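Side-chain contacts in beta-fructofuranosidase (Bifidobacterium adolescentis, PDB 6NOB), which probably hydrolyses terminal, non-reducing beta-D-fructofuranoside residues, as glycoside hydrolase family 32 beta-fructofuranosidases do: residues 113-118 against 609-614; 119-124 against 589-594. All blocks are in the same frame, centred on the assembly; numbering follows the deposited sequence.

Contact 1. Residues 113-118 against 609-614; sequences NRFGRS and GADGDG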
ATOM      1  N   ASN A 113     -13.878   2.980  15.212  1.00 45.60           N
ATOM      2  CA  ASN A 113     -13.479   3.407  16.555  1.00 48.58           C
ATOM      3  C   ASN A 113     -13.380   2.188  17.476  1.00 52.95           C
ATOM      4  O   ASN A 113     -14.201   1.959  18.366  1.00 57.63           O
ATOM      5  CB  ASN A 113     -14.455   4.446  17.093  1.00 48.09           C
ATOM      6  CG  ASN A 113     -14.023   5.008  18.431  1.00 57.17           C
ATOM      7  OD1 ASN A 113     -12.831   5.175  18.693  1.00 62.60           O
ATOM      8  ND2 ASN A 113     -14.995   5.300  19.290  1.00 58.15           N
ATOM      9  N   ARG A 114     -12.335   1.394  17.241  1.00 51.03           N
ATOM     10  CA  ARG A 114     -12.093   0.175  17.999  1.00 51.78           C
ATOM     11  C   ARG A 114     -10.602   0.013  18.250  1.00 49.66           C
ATOM     12  O   ARG A 114      -9.773   0.368  17.408  1.00 51.22           O
ATOM     13  CB  ARG A 114     -12.614  -1.076  17.271  1.00 52.97           C
ATOM     14  CG  ARG A 114     -14.075  -1.024  16.869  1.00 57.72           C
ATOM     15  CD  ARG A 114     -14.461  -2.268  16.091  1.00 53.56           C
ATOM     16  NE  ARG A 114     -14.133  -3.484  16.827  1.00 56.78           N
ATOM     17  CZ  ARG A 114     -14.910  -4.021  17.760  1.00 57.90           C
ATOM     18  NH1 ARG A 114     -16.065  -3.449  18.071  1.00 54.81           N
ATOM     19  NH2 ARG A 114     -14.535  -5.132  18.381  1.00 59.23           N
ATOM     20  N   PHE A 115     -10.271  -0.533  19.420  1.00 48.38           N
ATOM     21  CA  PHE A 115      -8.884  -0.845  19.739  1.00 48.93           C
ATOM     22  C   PHE A 115      -8.298  -1.770  18.679  1.00 49.90           C
ATOM     23  O   PHE A 115      -8.930  -2.750  18.274  1.00 48.19           O
ATOM     24  CB  PHE A 115      -8.798  -1.485  21.125  1.00 49.45           C
ATOM     25  CG  PHE A 115      -7.404  -1.882  21.534  1.00 55.64           C
ATOM     26  CD1 PHE A 115      -6.410  -0.930  21.691  1.00 57.15           C
ATOM     27  CD2 PHE A 115      -7.095  -3.213  21.781  1.00 56.31           C
ATOM     28  CE1 PHE A 115      -5.131  -1.297  22.074  1.00 59.17           C
ATOM     29  CE2 PHE A 115      -5.818  -3.587  22.164  1.00 54.01           C
ATOM     30  CZ  PHE A 115      -4.836  -2.629  22.310  1.00 56.02           C
ATOM     31  N   GLY A 116      -7.095  -1.444  18.215  1.00 46.99           N
ATOM     32  CA  GLY A 116      -6.466  -2.156  17.124  1.00 43.16           C
ATOM     33  C   GLY A 116      -6.581  -1.477  15.776  1.00 48.45           C
ATOM     34  O   GLY A 116      -5.972  -1.953  14.808  1.00 50.35           O
ATOM     35  N   ARG A 117      -7.339  -0.390  15.678  1.00 47.12           N
ATOM     36  CA  ARG A 117      -7.481   0.366  14.444  1.00 47.43           C
ATOM     37  C   ARG A 117      -6.830   1.734  14.591  1.00 45.57           C
ATOM     38  O   ARG A 117      -6.741   2.284  15.693  1.00 45.55           O
ATOM     39  CB  ARG A 117      -8.956   0.541  14.060  1.00 44.47           C
ATOM     40  CG  ARG A 117      -9.783  -0.729  14.142  1.00 42.57           C
ATOM     41  CD  ARG A 117     -10.972  -0.679  13.195  1.00 41.08           C
ATOM     42  NE  ARG A 117     -10.552  -0.664  11.797  1.00 39.35           N
ATOM     43  CZ  ARG A 117     -11.303  -1.083  10.783  1.00 37.53           C
ATOM     44  NH1 ARG A 117     -10.837  -1.033   9.544  1.00 35.64           N
ATOM     45  NH2 ARG A 117     -12.520  -1.561  11.008  1.00 38.27           N
ATOM     46  N   SER A 118      -6.366   2.277  13.468  1.00 43.92           N
ATOM     47  CA  SER A 118      -5.863   3.640  13.450  1.00 44.26           C
ATOM     48  C   SER A 118      -7.023   4.618  13.299  1.00 43.16           C
ATOM     49  O   SER A 118      -8.140   4.248  12.928  1.00 35.55           O
ATOM     50  CB  SER A 118      -4.860   3.834  12.315  1.00 43.44           C
ATOM     51  OG  SER A 118      -5.515   3.804  11.058  1.00 44.42           O
ATOM     52  N   GLY A 609      -0.093   1.224  20.420  1.00 48.62           N
ATOM     53  CA  GLY A 609      -0.123   1.892  21.701  1.00 44.74           C
ATOM     54  C   GLY A 609      -1.342   1.501  22.510  1.00 47.77           C
ATOM     55  O   GLY A 609      -2.330   0.980  21.991  1.00 53.29           O
ATOM     56  N   ALA A 610      -1.262   1.746  23.815  1.00 45.37           N
ATOM     57  CA  ALA A 610      -2.369   1.409  24.699  1.00 50.59           C
ATOM     58  C   ALA A 610      -3.616   2.201  24.323  1.00 52.29           C
ATOM     59  O   ALA A 610      -3.539   3.323  23.812  1.00 48.20           O
ATOM     60  CB  ALA A 610      -1.989   1.681  26.154  1.00 46.23           C
ATOM     61  N   ASP A 611      -4.778   1.598  24.567  1.00 46.61           N
ATOM     62  CA  ASP A 611      -6.034   2.290  24.320  1.00 51.71           C
ATOM     63  C   ASP A 611      -6.211   3.429  25.315  1.00 56.83           C
ATOM     64  O   ASP A 611      -5.691   3.396  26.434  1.00 60.84           O
ATOM     65  CB  ASP A 611      -7.214   1.322  24.413  1.00 56.58           C
ATOM     66  CG  ASP A 611      -8.394   1.758  23.561  1.00 61.22           C
ATOM     67  OD1 ASP A 611      -8.172   2.360  22.488  1.00 60.33           O
ATOM     68  OD2 ASP A 611      -9.546   1.500  23.966  1.00 67.81           O
ATOM     69  N   GLY A 612      -6.950   4.451  24.896  1.00 52.51           N
ATOM     70  CA  GLY A 612      -7.140   5.617  25.732  1.00 49.73           C
ATOM     71  C   GLY A 612      -6.104   6.686  25.459  1.00 51.40           C
ATOM     72  O   GLY A 612      -5.737   6.916  24.304  1.00 54.83           O
ATOM     73  N   ASP A 613      -5.612   7.332  26.509  1.00 56.40           N
ATOM     74  CA  ASP A 613      -4.679   8.435  26.341  1.00 56.79           C
ATOM     75  C   ASP A 613      -3.247   7.928  26.208  1.00 55.41           C
ATOM     76  O   ASP A 613      -2.874   6.894  26.769  1.00 56.77           O
ATOM     77  CB  ASP A 613      -4.777   9.404  27.519  1.00 59.44           C
ATOM     78  CG  ASP A 613      -6.073  10.193  27.518  1.00 62.20           C
ATOM     79  OD1 ASP A 613      -6.788  10.169  26.493  1.00 56.96           O
ATOM     80  OD2 ASP A 613      -6.376  10.834  28.548  1.00 64.73           O
ATOM     81  N   GLY A 614      -2.447   8.676  25.447  1.00 54.53           N
ATOM     82  CA  GLY A 614      -1.031   8.433  25.321  1.00 53.15           C
ATOM     83  C   GLY A 614      -0.205   9.490  26.031  1.00 56.77           C
ATOM     84  O   GLY A 614      -0.710  10.300  26.811  1.00 60.44           O
TER
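Phe115 and Asp611 make most of this contact, an apolar meeting of ring and side-chain carbon. One flank of the ring does the touching: Phe115 CD1 lies 3.6 Å from Asp611 CB and 3.8 Å from Asp611 CG. The two side chains run past each other in opposite directions, with ring and carboxylate planes inclined by 55°. Phe115 carries CG opposite its own backbone N (chi1 178°), a setting that swings the ring out from its loop to the chain between Gly609 and Asp611.

A weaker polar element adds to this. Gly609 O sits at the ring edge, close to its plane, 3.6 Å from Phe115 CE1, so the carbonyl faces the electropositive rim rather than the pi cloud.

Backbone hydrogen bonds shape both loops. Arg117 N bonds to Arg114 O at 3.1 Å and closes a type II turn that presents Phe115 at its second position; Gly116 supplies the positive phi (100°) needed at the third. Across the contact, Gly609 is tied to Arg589 and Ala610 to Lys538. Arg114, whose CB points away from 609-614, forms a salt bridge with Asp101.

Partly solvent-exposed, this is loop-to-loop packing: an aromatic-bearing type II turn, between helix 108-112 and strand 127-138, rests on the connection from strand 601-606 to strand 614-620, which links the two sheets of the C-terminal beta-sandwich.

Contact 2. Residues 119-124 against 589-594; sequences GAHFEP and RNVVEV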
ATOM      1  N   GLY A 119      -6.745   5.889  13.581  1.00 46.84           N
ATOM      2  CA  GLY A 119      -7.774   6.907  13.513  1.00 41.84           C
ATOM      3  C   GLY A 119      -7.752   7.756  12.257  1.00 46.49           C
ATOM      4  O   GLY A 119      -8.783   8.317  11.873  1.00 53.04           O
ATOM      5  N   ALA A 120      -6.590   7.861  11.601  1.00 44.19           N
ATOM      6  CA  ALA A 120      -6.424   8.780  10.483  1.00 40.52           C
ATOM      7  C   ALA A 120      -5.790   8.161   9.245  1.00 40.83           C
ATOM      8  O   ALA A 120      -5.589   8.876   8.256  1.00 41.24           O
ATOM      9  CB  ALA A 120      -5.588   9.996  10.910  1.00 35.30           C
ATOM     10  N   HIS A 121      -5.460   6.876   9.264  1.00 41.12           N
ATOM     11  CA  HIS A 121      -4.931   6.196   8.090  1.00 39.65           C
ATOM     12  C   HIS A 121      -6.045   5.409   7.413  1.00 41.10           C
ATOM     13  O   HIS A 121      -6.987   4.952   8.064  1.00 44.39           O
ATOM     14  CB  HIS A 121      -3.781   5.258   8.464  1.00 35.74           C
ATOM     15  CG  HIS A 121      -2.563   5.964   8.974  1.00 37.91           C
ATOM     16  ND1 HIS A 121      -2.524   6.589  10.202  1.00 33.58           N
ATOM     17  CD2 HIS A 121      -1.337   6.138   8.424  1.00 32.32           C
ATOM     18  CE1 HIS A 121      -1.330   7.124  10.384  1.00 39.76           C
ATOM     19  NE2 HIS A 121      -0.589   6.864   9.321  1.00 40.36           N
ATOM     20  N   PHE A 122      -5.937   5.257   6.094  1.00 35.63           N
ATOM     21  CA  PHE A 122      -6.961   4.515   5.373  1.00 38.93           C
ATOM     22  C   PHE A 122      -6.888   3.033   5.718  1.00 44.20           C
ATOM     23  O   PHE A 122      -5.809   2.430   5.706  1.00 39.10           O
ATOM     24  CB  PHE A 122      -6.830   4.696   3.862  1.00 35.88           C
ATOM     25  CG  PHE A 122      -7.865   3.925   3.088  1.00 38.45           C
ATOM     26  CD1 PHE A 122      -9.139   4.442   2.910  1.00 39.66           C
ATOM     27  CD2 PHE A 122      -7.581   2.665   2.580  1.00 37.72           C
ATOM     28  CE1 PHE A 122     -10.104   3.728   2.218  1.00 40.90           C
ATOM     29  CE2 PHE A 122      -8.542   1.945   1.890  1.00 35.13           C
ATOM     30  CZ  PHE A 122      -9.804   2.480   1.707  1.00 39.53           C
ATOM     31  N   GLU A 123      -8.041   2.452   6.021  1.00 47.62           N
ATOM     32  CA  GLU A 123      -8.216   1.024   6.221  1.00 42.44           C
ATOM     33  C   GLU A 123      -9.546   0.628   5.600  1.00 45.68           C
ATOM     34  O   GLU A 123     -10.475   1.445   5.552  1.00 46.35           O
ATOM     35  CB  GLU A 123      -8.213   0.639   7.710  1.00 41.07           C
ATOM     36  CG  GLU A 123      -6.992   1.089   8.497  1.00 37.41           C
ATOM     37  CD  GLU A 123      -7.136   0.818   9.985  1.00 41.40           C
ATOM     38  OE1 GLU A 123      -8.155   0.211  10.380  1.00 42.47           O
ATOM     39  OE2 GLU A 123      -6.235   1.214  10.759  1.00 41.00           O
ATOM     40  N   PRO A 124      -9.668  -0.600   5.106  1.00 43.68           N
ATOM     41  CA  PRO A 124     -10.979  -1.085   4.666  1.00 40.15           C
ATOM     42  C   PRO A 124     -11.890  -1.307   5.864  1.00 41.42           C
ATOM     43  O   PRO A 124     -11.467  -1.251   7.020  1.00 44.62           O
ATOM     44  CB  PRO A 124     -10.653  -2.396   3.947  1.00 36.28           C
ATOM     45  CG  PRO A 124      -9.390  -2.860   4.593  1.00 37.68           C
ATOM     46  CD  PRO A 124      -8.614  -1.611   4.912  1.00 40.13           C
ATOM     47  N   ARG A 589      -2.516   6.131  17.136  1.00 48.45           N
ATOM     48  CA  ARG A 589      -3.054   5.006  17.900  1.00 48.48           C
ATOM     49  C   ARG A 589      -2.217   3.734  17.781  1.00 51.52           C
ATOM     50  O   ARG A 589      -1.785   3.182  18.800  1.00 50.09           O
ATOM     51  CB  ARG A 589      -4.504   4.730  17.486  1.00 42.45           C
ATOM     52  CG  ARG A 589      -5.483   5.792  17.972  1.00 42.78           C
ATOM     53  CD  ARG A 589      -6.731   5.841  17.108  1.00 42.04           C
ATOM     54  NE  ARG A 589      -7.527   4.623  17.224  1.00 47.94           N
ATOM     55  CZ  ARG A 589      -8.460   4.426  18.151  1.00 50.08           C
ATOM     56  NH1 ARG A 589      -8.715   5.370  19.048  1.00 46.92           N
ATOM     57  NH2 ARG A 589      -9.137   3.287  18.181  1.00 47.27           N
ATOM     58  N   ASN A 590      -1.984   3.246  16.557  1.00 54.29           N
ATOM     59  CA  ASN A 590      -1.239   2.001  16.403  1.00 50.68           C
ATOM     60  C   ASN A 590      -0.210   2.059  15.277  1.00 47.15           C
ATOM     61  O   ASN A 590       0.162   1.009  14.741  1.00 41.16           O
ATOM     62  CB  ASN A 590      -2.189   0.817  16.171  1.00 48.52           C
ATOM     63  CG  ASN A 590      -2.987   0.941  14.883  1.00 50.18           C
ATOM     64  OD1 ASN A 590      -2.888   1.937  14.163  1.00 50.97           O
ATOM     65  ND2 ASN A 590      -3.785  -0.079  14.585  1.00 47.43           N
ATOM     66  N   VAL A 591       0.259   3.248  14.909  1.00 44.22           N
ATOM     67  CA  VAL A 591       1.261   3.388  13.857  1.00 38.64           C
ATOM     68  C   VAL A 591       1.959   4.726  14.052  1.00 42.18           C
ATOM     69  O   VAL A 591       1.333   5.721  14.427  1.00 44.19           O
ATOM     70  CB  VAL A 591       0.622   3.262  12.452  1.00 41.41           C
ATOM     71  CG1 VAL A 591      -0.452   4.329  12.244  1.00 39.57           C
ATOM     72  CG2 VAL A 591       1.683   3.333  11.357  1.00 40.60           C
ATOM     73  N   VAL A 592       3.269   4.737  13.813  1.00 44.13           N
ATOM     74  CA  VAL A 592       4.081   5.941  13.921  1.00 41.15           C
ATOM     75  C   VAL A 592       4.685   6.237  12.556  1.00 43.87           C
ATOM     76  O   VAL A 592       4.984   5.326  11.778  1.00 44.09           O
ATOM     77  CB  VAL A 592       5.185   5.802  14.998  1.00 36.63           C
ATOM     78  CG1 VAL A 592       6.309   4.898  14.514  1.00 35.03           C
ATOM     79  CG2 VAL A 592       5.728   7.167  15.398  1.00 34.75           C
ATOM     80  N   GLU A 593       4.825   7.526  12.253  1.00 45.43           N
ATOM     81  CA  GLU A 593       5.538   7.983  11.064  1.00 43.61           C
ATOM     82  C   GLU A 593       6.358   9.199  11.462  1.00 47.93           C
ATOM     83  O   GLU A 593       5.806  10.184  11.962  1.00 51.05           O
ATOM     84  CB  GLU A 593       4.576   8.319   9.917  1.00 38.27           C
ATOM     85  CG  GLU A 593       3.661   7.168   9.520  1.00 45.31           C
ATOM     86  CD  GLU A 593       2.923   7.417   8.223  1.00 47.09           C
ATOM     87  OE1 GLU A 593       3.587   7.493   7.170  1.00 49.30           O
ATOM     88  OE2 GLU A 593       1.679   7.532   8.256  1.00 44.97           O
ATOM     89  N   VAL A 594       7.670   9.125  11.253  1.00 47.09           N
ATOM     90  CA  VAL A 594       8.610  10.129  11.735  1.00 41.96           C
ATOM     91  C   VAL A 594       9.346  10.725  10.543  1.00 42.81           C
ATOM     92  O   VAL A 594       9.803   9.992   9.658  1.00 49.47           O
ATOM     93  CB  VAL A 594       9.604   9.523  12.743  1.00 41.49           C
ATOM     94  CG1 VAL A 594      10.618  10.564  13.184  1.00 43.34           C
ATOM     95  CG2 VAL A 594       8.861   8.944  13.939  1.00 33.54           C
TER
HETATM   96  O   HOH W   1      -5.100  -1.065  12.043  1.00 36.27           O
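His121 is held between a carboxylate at its edge and a methyl over one face. Its NE2 donates to Glu593 OE2 at 2.6 Å (153° at the hydrogen); the acceptor lies nearly in the ring plane and is met on its anti side. Glu593 arrives from the opposite direction with its chain extended beyond CG, and Arg476 and Leu474 N also hold its carboxylate. The other ring nitrogen, ND1, bonds to Asp588, so rotation is fixed at both ends and the two acids would probably favour a protonated imidazole. Val591 CG1, between its backbone N and carbonyl carbon (chi1 59°), makes a CH-pi contact 3.8 Å from the His121 ring centroid. A leucine here offers no N-H, and the loop would probably lose its direct polar tie to Glu593. Arg589 CD packs 3.5 Å from Gly119 N; the chain bends at chi3, and NE bonds to Arg117 O. A water joins Glu123 OE2 (2.9 Å) to Asn590 ND2 (3.0 Å). The buried His-carboxylate hydrogen bond thus pins the loop leading into propeller strand 127-138 to strand 591-596 of the C-terminal beta-sandwich, at the interface of the two domains typical of family 32.

How the contacts relate
Consecutive pieces of one loop supply the first halves of both contacts, whose centres are about 11 Å apart. Contact 2 is buried, its centre about 12 Å from that of the chain, against about 22 Å for contact 1, where the Phe115 side chain is about 7 Å from bound di(hydroxyethyl)ether. The loop braces itself: Arg117 NH1 reaches Pro124 O at 2.6 Å, Ser118 OG meets Glu123 OE2 at 2.7 Å, and Arg117 NE forms a salt bridge with Glu123. A weak hydrogen bond from Arg589 NH2 to Arg114 O also joins them. Together the contacts fasten the chain entering the propeller, which houses the active site in this family, to the C-terminal beta-sandwich.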